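Local coordinates for protein uncharacterized metal-dependent hydrolase (Pyrococcus horikoshii, PDB 3IGH) that is of uncharacterised activity but probably hydrolyses carbon-nitrogen bonds other than peptide bonds, as a metal-dependent member of the amidohydrolase family, at residues 213-216 / 217-221; 424-427 / 428-432; 290-294 / 295-299; 117-120 / 121-125. One frame throughout, in Å; residues are numbered along the deposited sequence.

Contact 1: residues 213-216 / 217-221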
loop_
_atom_site.group_PDB
_atom_site.type_symbol
_atom_site.label_atom_id
_atom_site.label_comp_id
_atom_site.label_asym_id
_atom_site.label_seq_id
_atom_site.Cartn_x
_atom_site.Cartn_y
_atom_site.Cartn_z
ATOM N N LYS A 213 16.846 -0.446 -1.534
ATOM C CA LYS A 213 16.960 0.216 -0.232
ATOM C C LYS A 213 16.177 1.515 -0.099
ATOM O O LYS A 213 15.690 1.834 0.992
ATOM C CB LYS A 213 18.422 0.427 0.138
ATOM C CG LYS A 213 19.135 -0.864 0.425
ATOM C CD LYS A 213 20.527 -0.639 0.959
ATOM C CE LYS A 213 21.160 -1.978 1.302
ATOM N NZ LYS A 213 22.595 -1.840 1.649
ATOM N N ALA A 214 16.076 2.277 -1.189
ATOM C CA ALA A 214 15.230 3.475 -1.198
ATOM C C ALA A 214 13.771 3.068 -0.977
ATOM O O ALA A 214 13.060 3.726 -0.230
ATOM C CB ALA A 214 15.370 4.250 -2.501
ATOM N N LEU A 215 13.343 1.976 -1.615
ATOM C CA LEU A 215 11.987 1.475 -1.399
ATOM C C LEU A 215 11.749 1.038 0.046
ATOM O O LEU A 215 10.720 1.383 0.618
ATOM C CB LEU A 215 11.610 0.366 -2.391
ATOM C CG LEU A 215 10.140 -0.106 -2.309
ATOM C CD1 LEU A 215 9.135 1.048 -2.484
ATOM C CD2 LEU A 215 9.846 -1.233 -3.288
ATOM N N ARG A 216 12.700 0.313 0.642
ATOM C CA ARG A 216 12.598 -0.055 2.068
ATOM C C ARG A 216 12.468 1.173 2.970
ATOM O O ARG A 216 11.681 1.177 3.917
ATOM C CB ARG A 216 13.810 -0.871 2.520
ATOM C CG ARG A 216 13.884 -2.270 1.962
ATOM C CD ARG A 216 15.067 -2.984 2.609
ATOM N NE ARG A 216 15.200 -4.349 2.135
ATOM C CZ ARG A 216 14.625 -5.396 2.717
ATOM N NH1 ARG A 216 14.801 -6.606 2.210
ATOM N NH2 ARG A 216 13.877 -5.234 3.805
ATOM N N ALA A 217 13.256 2.204 2.670
ATOM C CA ALA A 217 13.221 3.467 3.403
ATOM C C ALA A 217 11.860 4.155 3.264
ATOM O O ALA A 217 11.296 4.648 4.244
ATOM C CB ALA A 217 14.334 4.386 2.902
ATOM N N LEU A 218 11.341 4.190 2.040
ATOM C CA LEU A 218 10.030 4.791 1.783
ATOM C C LEU A 218 8.903 4.091 2.541
ATOM O O LEU A 218 8.057 4.763 3.142
ATOM C CB LEU A 218 9.724 4.833 0.277
ATOM C CG LEU A 218 10.507 5.830 -0.591
ATOM C CD1 LEU A 218 10.251 5.549 -2.067
ATOM C CD2 LEU A 218 10.169 7.293 -0.232
ATOM N N PHE A 219 8.907 2.754 2.511
ATOM C CA PHE A 219 7.956 1.940 3.280
ATOM C C PHE A 219 8.048 2.244 4.784
ATOM O O PHE A 219 7.033 2.388 5.453
ATOM C CB PHE A 219 8.189 0.435 3.046
ATOM C CG PHE A 219 7.600 -0.099 1.761
ATOM C CD1 PHE A 219 6.331 0.300 1.324
ATOM C CD2 PHE A 219 8.292 -1.039 1.016
ATOM C CE1 PHE A 219 5.782 -0.211 0.136
ATOM C CE2 PHE A 219 7.755 -1.560 -0.166
ATOM C CZ PHE A 219 6.497 -1.141 -0.610
ATOM N N TYR A 220 9.272 2.344 5.299
ATOM C CA TYR A 220 9.503 2.705 6.701
ATOM C C TYR A 220 8.884 4.068 7.042
ATOM O O TYR A 220 8.108 4.186 7.989
ATOM C CB TYR A 220 11.013 2.713 7.005
ATOM C CG TYR A 220 11.341 3.263 8.376
ATOM C CD1 TYR A 220 11.203 2.471 9.519
ATOM C CD2 TYR A 220 11.773 4.587 8.535
ATOM C CE1 TYR A 220 11.497 2.980 10.786
ATOM C CE2 TYR A 220 12.058 5.104 9.789
ATOM C CZ TYR A 220 11.927 4.291 10.909
ATOM O OH TYR A 220 12.212 4.802 12.150
ATOM N N LEU A 221 9.218 5.085 6.251
ATOM C CA LEU A 221 8.722 6.442 6.488
ATOM C C LEU A 221 7.206 6.546 6.412
ATOM O O LEU A 221 6.597 7.227 7.227
ATOM C CB LEU A 221 9.367 7.428 5.512
ATOM C CG LEU A 221 10.846 7.748 5.767
ATOM C CD1 LEU A 221 11.399 8.514 4.600
ATOM C CD2 LEU A 221 11.042 8.543 7.067
#
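Leu215 and Phe219, one helical turn apart, make the main side-chain contact of this stretch. Leu215 sends its CG away from the backbone N and alongside its own carbonyl carbon (chi1 -174°), which carries the branch up the helix toward the ring. Its CD1 lies over one face of the Phe219 ring, 4.1 Å from the centroid and displaced toward the rim, a CH-pi contact, while Leu215 CG comes to 3.5 Å from Phe219 CE2. The backbone below keeps the two in step: Phe219 N donates to Leu215 O over 3.0 Å in an almost straight bond (172°). Ala217, also well covered, lies on roughly the opposite side of the helix, its N bonded to Lys213 O at 3.0 Å and its CB 3.4 Å from Ala214 O. That methyl faces Val187 of helix 183-199, whereas Leu215 and Phe219 rest on Ile258 of strand 256-264. The Phe219 ring meets Phe251 of the second subunit edge-to-face, and Arg216 packs on Ser245 of that subunit. Such i to i+4 bonding beneath an apolar ridge is characteristic of an amphipathic helix, here the one linking strands 202-210 and 230-235 in a beta-alpha-beta unit of the TIM-barrel-like amidohydrolase fold.

Contact 2: residues 424-427 / 428-432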
loop_
_atom_site.group_PDB
_atom_site.type_symbol
_atom_site.label_atom_id
_atom_site.label_comp_id
_atom_site.label_asym_id
_atom_site.label_seq_id
_atom_site.Cartn_x
_atom_site.Cartn_y
_atom_site.Cartn_z
ATOM N N LYS A 424 22.726 31.132 -25.292
ATOM C CA LYS A 424 22.442 31.302 -26.724
ATOM C C LYS A 424 21.033 30.852 -27.133
ATOM O O LYS A 424 20.409 31.464 -28.003
ATOM C CB LYS A 424 23.495 30.542 -27.549
ATOM C CG LYS A 424 23.464 30.791 -29.058
ATOM C CD LYS A 424 23.865 32.221 -29.389
ATOM C CE LYS A 424 24.062 32.405 -30.881
ATOM N NZ LYS A 424 24.376 33.824 -31.216
ATOM N N LEU A 425 20.531 29.804 -26.478
ATOM C CA LEU A 425 19.252 29.181 -26.839
ATOM C C LEU A 425 18.061 30.140 -26.873
ATOM O O LEU A 425 17.170 29.979 -27.708
ATOM C CB LEU A 425 18.945 28.000 -25.894
ATOM C CG LEU A 425 17.915 26.993 -26.404
ATOM C CD1 LEU A 425 18.417 26.317 -27.674
ATOM C CD2 LEU A 425 17.556 25.971 -25.328
ATOM N N TYR A 426 18.047 31.133 -25.980
ATOM C CA TYR A 426 16.945 32.096 -25.949
ATOM C C TYR A 426 16.681 32.748 -27.305
ATOM O O TYR A 426 15.566 32.654 -27.829
ATOM C CB TYR A 426 17.135 33.199 -24.892
ATOM C CG TYR A 426 16.048 34.246 -25.027
ATOM C CD1 TYR A 426 16.324 35.512 -25.570
ATOM C CD2 TYR A 426 14.727 33.950 -24.686
ATOM C CE1 TYR A 426 15.316 36.456 -25.741
ATOM C CE2 TYR A 426 13.712 34.892 -24.849
ATOM C CZ TYR A 426 14.017 36.142 -25.376
ATOM O OH TYR A 426 13.023 37.076 -25.536
ATOM N N GLU A 427 17.701 33.405 -27.865
ATOM C CA GLU A 427 17.551 34.139 -29.126
ATOM C C GLU A 427 17.107 33.229 -30.267
ATOM O O GLU A 427 16.414 33.665 -31.178
ATOM C CB GLU A 427 18.841 34.903 -29.490
ATOM C CG GLU A 427 19.994 34.057 -30.047
ATOM C CD GLU A 427 20.121 34.101 -31.573
ATOM O OE1 GLU A 427 21.193 33.718 -32.084
ATOM O OE2 GLU A 427 19.164 34.518 -32.265
ATOM N N LEU A 428 17.503 31.961 -30.197
ATOM C CA LEU A 428 17.204 31.008 -31.255
ATOM C C LEU A 428 15.825 30.377 -31.132
ATOM O O LEU A 428 15.280 29.902 -32.124
ATOM C CB LEU A 428 18.277 29.922 -31.292
ATOM C CG LEU A 428 19.685 30.373 -31.685
ATOM C CD1 LEU A 428 20.697 29.276 -31.408
ATOM C CD2 LEU A 428 19.711 30.788 -33.151
ATOM N N THR A 429 15.271 30.351 -29.916
ATOM C CA THR A 429 14.018 29.617 -29.645
ATOM C C THR A 429 12.991 30.436 -28.859
ATOM O O THR A 429 12.142 29.862 -28.164
ATOM C CB THR A 429 14.272 28.265 -28.897
ATOM O OG1 THR A 429 14.737 28.519 -27.566
ATOM C CG2 THR A 429 15.295 27.413 -29.630
ATOM N N LYS A 430 13.080 31.766 -28.990
ATOM C CA LYS A 430 12.185 32.755 -28.350
ATOM C C LYS A 430 10.716 32.352 -28.312
ATOM O O LYS A 430 10.059 32.479 -27.280
ATOM C CB LYS A 430 12.267 34.104 -29.085
ATOM C CG LYS A 430 13.451 34.977 -28.756
ATOM C CD LYS A 430 13.113 36.451 -28.961
ATOM C CE LYS A 430 13.269 36.894 -30.407
ATOM N NZ LYS A 430 14.666 37.321 -30.685
ATOM N N ASP A 431 10.217 31.856 -29.441
ATOM C CA ASP A 431 8.793 31.578 -29.632
ATOM C C ASP A 431 8.257 30.407 -28.789
ATOM O O ASP A 431 7.050 30.173 -28.744
ATOM C CB ASP A 431 8.499 31.348 -31.122
ATOM C CG ASP A 431 8.966 29.977 -31.621
ATOM O OD1 ASP A 431 8.192 29.324 -32.347
ATOM O OD2 ASP A 431 10.097 29.550 -31.299
ATOM N N GLN A 432 9.155 29.691 -28.113
ATOM C CA GLN A 432 8.762 28.557 -27.278
ATOM C C GLN A 432 8.522 28.945 -25.818
ATOM O O GLN A 432 8.159 28.092 -25.001
ATOM C CB GLN A 432 9.798 27.437 -27.374
ATOM C CG GLN A 432 9.835 26.749 -28.738
ATOM C CD GLN A 432 8.490 26.175 -29.122
ATOM O OE1 GLN A 432 7.943 25.331 -28.421
ATOM N NE2 GLN A 432 7.943 26.644 -30.231
#
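The backbone makes a short helical turn followed by a 3-10 segment, 430-432, with Leu425 O taking a weak bond from Thr429 N and Tyr426 O a bond from the same N at 3.1 Å. Thr429 also returns its hydroxyl to the helix: OG1 donates to Leu425 O over 2.8 Å, approaching from above the carbonyl plane. A chi1 of 68°, which sets OG1 between the backbone N and the carbonyl carbon, makes this reach possible, and the methyl CG2 is left 3.8 Å from Leu425 CD1. On another side of the turn, the aliphatic part of Lys430 lies over one face of the Tyr426 ring. Its CG is 3.9 Å from the ring centroid, 22° off the normal, and its CD reaches 3.5 Å from Tyr426 OH. With a serine here in place of the tyrosine, the Lys430 methylenes would probably lose the face they lie on and be free to turn. Elsewhere on the turn, Leu428 CD1 packs 3.9 Å from Lys424 CG. Around the turn, Leu425 and Leu428 both press on Val372 of helix 371-375, Thr429 OG1 is also bonded to Arg418 NE just beyond helix 408-417, and Gln432 OE1 accepts from Asp388 N in helix 386-392.

Contact 3: residues 290-294 / 295-299. With SO4 (sulfate ion), chain Q; SO4 (sulfate ion), chain R.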
loop_
_atom_site.group_PDB
_atom_site.type_symbol
_atom_site.label_atom_id
_atom_site.label_comp_id
_atom_site.label_asym_id
_atom_site.label_seq_id
_atom_site.Cartn_x
_atom_site.Cartn_y
_atom_site.Cartn_z
ATOM N N LEU A 290 22.093 3.681 -27.591
ATOM C CA LEU A 290 20.889 3.007 -27.129
ATOM C C LEU A 290 21.236 2.136 -25.932
ATOM O O LEU A 290 22.135 1.289 -26.001
ATOM C CB LEU A 290 20.275 2.172 -28.259
ATOM C CG LEU A 290 18.922 1.491 -28.038
ATOM C CD1 LEU A 290 17.782 2.497 -27.949
ATOM C CD2 LEU A 290 18.658 0.473 -29.140
ATOM N N VAL A 291 20.523 2.365 -24.832
ATOM C CA VAL A 291 20.780 1.714 -23.546
ATOM C C VAL A 291 20.126 0.322 -23.482
ATOM O O VAL A 291 20.700 -0.620 -22.940
ATOM C CB VAL A 291 20.266 2.619 -22.364
ATOM C CG1 VAL A 291 20.291 1.882 -21.032
ATOM C CG2 VAL A 291 21.113 3.876 -22.257
ATOM N N MET A 292 18.924 0.218 -24.039
ATOM C CA MET A 292 18.140 -1.012 -24.001
ATOM C C MET A 292 17.410 -1.116 -25.333
ATOM O O MET A 292 16.931 -0.111 -25.849
ATOM C CB MET A 292 17.130 -0.942 -22.845
ATOM C CG MET A 292 16.470 -2.268 -22.464
ATOM S SD MET A 292 15.460 -2.192 -20.950
ATOM C CE MET A 292 16.695 -2.548 -19.712
ATOM N N GLU A 293 17.323 -2.331 -25.877
ATOM C CA GLU A 293 16.624 -2.577 -27.144
ATOM C C GLU A 293 15.119 -2.660 -26.936
ATOM O O GLU A 293 14.662 -2.889 -25.814
ATOM C CB GLU A 293 17.108 -3.884 -27.772
ATOM C CG GLU A 293 18.593 -3.903 -28.130
ATOM C CD GLU A 293 18.907 -3.284 -29.483
ATOM O OE1 GLU A 293 20.107 -3.204 -29.805
ATOM O OE2 GLU A 293 17.981 -2.904 -30.236
ATOM N N ARG A 294 14.362 -2.496 -28.020
ATOM C CA ARG A 294 12.894 -2.494 -27.962
ATOM C C ARG A 294 12.313 -3.729 -27.292
ATOM O O ARG A 294 11.457 -3.591 -26.429
ATOM C CB ARG A 294 12.270 -2.331 -29.351
ATOM C CG ARG A 294 12.336 -0.938 -29.940
ATOM C CD ARG A 294 12.021 -0.998 -31.436
ATOM N NE ARG A 294 12.134 0.295 -32.114
ATOM C CZ ARG A 294 13.273 0.814 -32.580
ATOM N NH1 ARG A 294 13.261 1.989 -33.197
ATOM N NH2 ARG A 294 14.426 0.171 -32.428
ATOM N N GLU A 295 12.791 -4.926 -27.661
ATOM C CA GLU A 295 12.243 -6.175 -27.104
ATOM C C GLU A 295 12.281 -6.196 -25.571
ATOM O O GLU A 295 11.274 -6.531 -24.928
ATOM C CB GLU A 295 12.942 -7.423 -27.677
ATOM C CG GLU A 295 12.363 -8.749 -27.148
ATOM C CD GLU A 295 12.700 -9.972 -28.003
ATOM O OE1 GLU A 295 12.347 -11.092 -27.575
ATOM O OE2 GLU A 295 13.306 -9.823 -29.089
ATOM N N GLU A 296 13.423 -5.815 -24.996
ATOM C CA GLU A 296 13.562 -5.775 -23.542
ATOM C C GLU A 296 12.718 -4.663 -22.911
ATOM O O GLU A 296 12.112 -4.865 -21.851
ATOM C CB GLU A 296 15.022 -5.645 -23.115
ATOM C CG GLU A 296 15.229 -5.991 -21.637
ATOM C CD GLU A 296 16.658 -5.810 -21.151
ATOM O OE1 GLU A 296 17.562 -5.545 -21.976
ATOM O OE2 GLU A 296 16.876 -5.936 -19.927
ATOM N N LEU A 297 12.661 -3.505 -23.566
ATOM C CA LEU A 297 11.811 -2.412 -23.095
ATOM C C LEU A 297 10.330 -2.805 -23.092
ATOM O O LEU A 297 9.611 -2.483 -22.152
ATOM C CB LEU A 297 12.020 -1.150 -23.932
ATOM C CG LEU A 297 13.356 -0.405 -23.783
ATOM C CD1 LEU A 297 13.581 0.452 -25.022
ATOM C CD2 LEU A 297 13.346 0.491 -22.537
ATOM N N ILE A 298 9.897 -3.517 -24.134
ATOM C CA ILE A 298 8.518 -4.002 -24.247
ATOM C C ILE A 298 8.211 -5.028 -23.171
ATOM O O ILE A 298 7.147 -4.974 -22.557
ATOM C CB ILE A 298 8.238 -4.578 -25.657
ATOM C CG1 ILE A 298 8.229 -3.440 -26.669
ATOM C CG2 ILE A 298 6.867 -5.303 -25.734
ATOM C CD1 ILE A 298 8.709 -3.855 -28.021
ATOM N N ARG A 299 9.152 -5.944 -22.935
ATOM C CA ARG A 299 8.988 -6.971 -21.905
ATOM C C ARG A 299 8.787 -6.366 -20.507
ATOM O O ARG A 299 7.896 -6.782 -19.753
ATOM C CB ARG A 299 10.190 -7.918 -21.907
ATOM C CG ARG A 299 10.125 -9.020 -20.864
ATOM C CD ARG A 299 11.355 -9.898 -20.912
ATOM N NE ARG A 299 11.237 -10.908 -21.958
ATOM C CZ ARG A 299 10.987 -12.195 -21.742
ATOM N NH1 ARG A 299 10.895 -13.018 -22.770
ATOM N NH2 ARG A 299 10.838 -12.667 -20.507
HETATM S S SO4 Q . 14.625 -5.649 -31.256
HETATM O O1 SO4 Q . 14.753 -5.538 -29.809
HETATM O O2 SO4 Q . 15.863 -6.211 -31.780
HETATM O O3 SO4 Q . 13.532 -6.566 -31.585
HETATM O O4 SO4 Q . 14.383 -4.341 -31.860
HETATM S S SO4 R . 10.165 -12.446 -17.039
HETATM O O1 SO4 R . 11.079 -11.352 -17.362
HETATM O O2 SO4 R . 10.535 -13.633 -17.804
HETATM O O3 SO4 R . 10.252 -12.748 -15.614
HETATM O O4 SO4 R . 8.796 -12.060 -17.374
HETATM O O HOH W 1 18.403 -4.687 -24.553
#
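Met292 and Glu296 cross at about a right angle, the thioether of one lying against the carboxylate of the other. With its CG turned away from the backbone N (chi1 -166°), Met292 extends across the first turn of the helix, then bends at chi3 so that CE comes to 3.4 Å from Glu296 OE2. The same chain meets Leu297 obliquely, SD lying 3.8 Å from Leu297 CD2. Shortening Met292 to an alanine is likely to open a gap beside Leu297 CD2 and leave the Glu296 chain without its apolar neighbour. Glu296 OE1 accepts from a water at 2.8 Å that in turn receives Glu293 N, tying the carboxylate to the N-cap residue. Backbone bonds begin the helix, Leu297 N to Glu293 O at 3.1 Å and Ile298 N to Arg294 O at 2.8 Å. Arg294 is directed to Asp326 of helix 318-331 by a salt bridge. O1 of a sulfate, probably from the crystallisation liquor, accepts from Glu295 N at 3.0 Å. The chemistry is that of a helix start at the surface: amide N-H groups not yet matched by helical carbonyls are met by a water and an anion, consistent with the positive end of the helix dipole.

Contact 4: residues 117-120 / 121-125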
loop_
_atom_site.group_PDB
_atom_site.type_symbol
_atom_site.label_atom_id
_atom_site.label_comp_id
_atom_site.label_asym_id
_atom_site.label_seq_id
_atom_site.Cartn_x
_atom_site.Cartn_y
_atom_site.Cartn_z
ATOM N N PRO A 117 43.411 15.418 -7.976
ATOM C CA PRO A 117 43.574 14.894 -6.621
ATOM C C PRO A 117 43.854 13.391 -6.684
ATOM O O PRO A 117 43.547 12.747 -7.692
ATOM C CB PRO A 117 42.235 15.210 -5.938
ATOM C CG PRO A 117 41.263 15.425 -7.034
ATOM C CD PRO A 117 41.997 15.672 -8.318
ATOM N N THR A 118 44.477 12.848 -5.640
ATOM C CA THR A 118 44.912 11.446 -5.662
ATOM C C THR A 118 44.492 10.700 -4.399
ATOM O O THR A 118 44.288 11.313 -3.346
ATOM C CB THR A 118 46.457 11.309 -5.765
ATOM O OG1 THR A 118 47.052 11.768 -4.541
ATOM C CG2 THR A 118 47.022 12.082 -6.970
ATOM N N ARG A 119 44.392 9.376 -4.534
ATOM C CA ARG A 119 44.202 8.431 -3.426
ATOM C C ARG A 119 45.123 8.716 -2.236
ATOM O O ARG A 119 44.664 8.786 -1.090
ATOM C CB ARG A 119 44.414 6.997 -3.944
ATOM C CG ARG A 119 44.342 5.896 -2.878
ATOM C CD ARG A 119 44.807 4.540 -3.425
ATOM N NE ARG A 119 46.186 4.568 -3.919
ATOM C CZ ARG A 119 47.278 4.468 -3.159
ATOM N NH1 ARG A 119 47.190 4.327 -1.838
ATOM N NH2 ARG A 119 48.473 4.515 -3.730
ATOM N N LYS A 120 46.416 8.901 -2.514
ATOM C CA LYS A 120 47.401 9.204 -1.464
ATOM C C LYS A 120 47.085 10.477 -0.686
ATOM O O LYS A 120 47.161 10.483 0.542
ATOM C CB LYS A 120 48.818 9.286 -2.045
ATOM C CG LYS A 120 49.463 7.939 -2.302
ATOM C CD LYS A 120 50.779 8.087 -3.046
ATOM C CE LYS A 120 51.346 6.729 -3.428
ATOM N NZ LYS A 120 52.517 6.859 -4.334
ATOM N N GLU A 121 46.726 11.545 -1.401
ATOM C CA GLU A 121 46.383 12.830 -0.771
ATOM C C GLU A 121 45.122 12.717 0.081
ATOM O O GLU A 121 45.026 13.303 1.163
ATOM C CB GLU A 121 46.207 13.920 -1.834
ATOM C CG GLU A 121 47.505 14.350 -2.517
ATOM C CD GLU A 121 47.296 14.935 -3.912
ATOM O OE1 GLU A 121 48.308 15.257 -4.566
ATOM O OE2 GLU A 121 46.135 15.069 -4.365
ATOM N N LEU A 122 44.171 11.922 -0.399
ATOM C CA LEU A 122 42.902 11.736 0.297
ATOM C C LEU A 122 43.022 10.790 1.498
ATOM O O LEU A 122 42.114 10.728 2.334
ATOM C CB LEU A 122 41.836 11.242 -0.681
ATOM C CG LEU A 122 41.478 12.181 -1.838
ATOM C CD1 LEU A 122 40.534 11.478 -2.804
ATOM C CD2 LEU A 122 40.877 13.479 -1.329
ATOM N N ASN A 123 44.142 10.068 1.584
ATOM C CA ASN A 123 44.447 9.239 2.762
ATOM C C ASN A 123 44.631 10.057 4.046
ATOM O O ASN A 123 44.529 9.516 5.150
ATOM C CB ASN A 123 45.657 8.330 2.505
ATOM C CG ASN A 123 45.315 7.124 1.641
ATOM O OD1 ASN A 123 44.160 6.689 1.576
ATOM N ND2 ASN A 123 46.322 6.573 0.976
ATOM N N ALA A 124 44.860 11.363 3.891
ATOM C CA ALA A 124 44.965 12.303 5.016
ATOM C C ALA A 124 43.661 12.475 5.802
ATOM O O ALA A 124 43.670 12.945 6.939
ATOM C CB ALA A 124 45.473 13.657 4.533
ATOM N N ILE A 125 42.538 12.108 5.189
ATOM C CA ILE A 125 41.254 12.097 5.884
ATOM C C ILE A 125 41.022 10.687 6.423
ATOM O O ILE A 125 41.080 9.713 5.668
ATOM C CB ILE A 125 40.102 12.526 4.949
ATOM C CG1 ILE A 125 40.374 13.925 4.384
ATOM C CG2 ILE A 125 38.769 12.522 5.695
ATOM C CD1 ILE A 125 40.355 13.982 2.879
#
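Thr118 and Glu121 bond each other in both directions. Glu121 N donates to Thr118 OG1 at 3.2 Å in a fairly straight bond (163°), and Thr118 N returns a weaker bond to Glu121 OE2 at 3.1 Å. The threonine hydroxyl is placed for this by a chi1 of 69°, between its own N and carbonyl carbon; Glu121 runs extended beyond CG, bringing CD to 3.2 Å from Thr118 OG1 and OE2 to 3.4 Å from Pro117 CA. The carboxylate thus lies back along the chain leading into the helix. Leu122 N closes the turn on Thr118 O at 3.0 Å, and its CG rests against that same carbonyl oxygen. At the other end Asn123 N donates to Lys120 O at 3.2 Å from well above the carbonyl plane, with a weak second bond to Arg119 O, and a type I beta turn runs from Leu122 to Ile125. Further out, the guanidinium of Arg119 and the amide of Asn123 are inclined to each other by 59°, and both are drawn to Asp143: Arg119 NH1 by a salt bridge, Asn123 OD1 by accepting from Asp143 N. Arg119 NE also donates to Asp160 O. Leu122 fits between helix 88-96 and strand 129-133. The reciprocal bonds between N-cap Thr118 and Glu121 make a capping box, a classic motif of helix N-termini, here heading the short, weakly bonded helix 119-122.

Overall arrangement
Each of the four contacts is local to its own stretch of chain, and their surroundings set their chemistry. Contact 1 is the buried one, an apolar mid-helix pairing that also touches the second subunit; contact 3 is at the surface, and contacts 2 and 4 are partly buried. Contacts 3 and 4 both lie at helix starts: a capping box supplies the side-chain bonds in contact 4, whereas water and sulfate meet amides in contact 3. Contact 2 combines a short helical turn with a 3-10 segment. Contacts 1 and 3 share strand 256-264 as a packing partner although their nearest atoms are about 17 Å apart. Contacts 1 and 2 lie on opposite sides of the chain's centre.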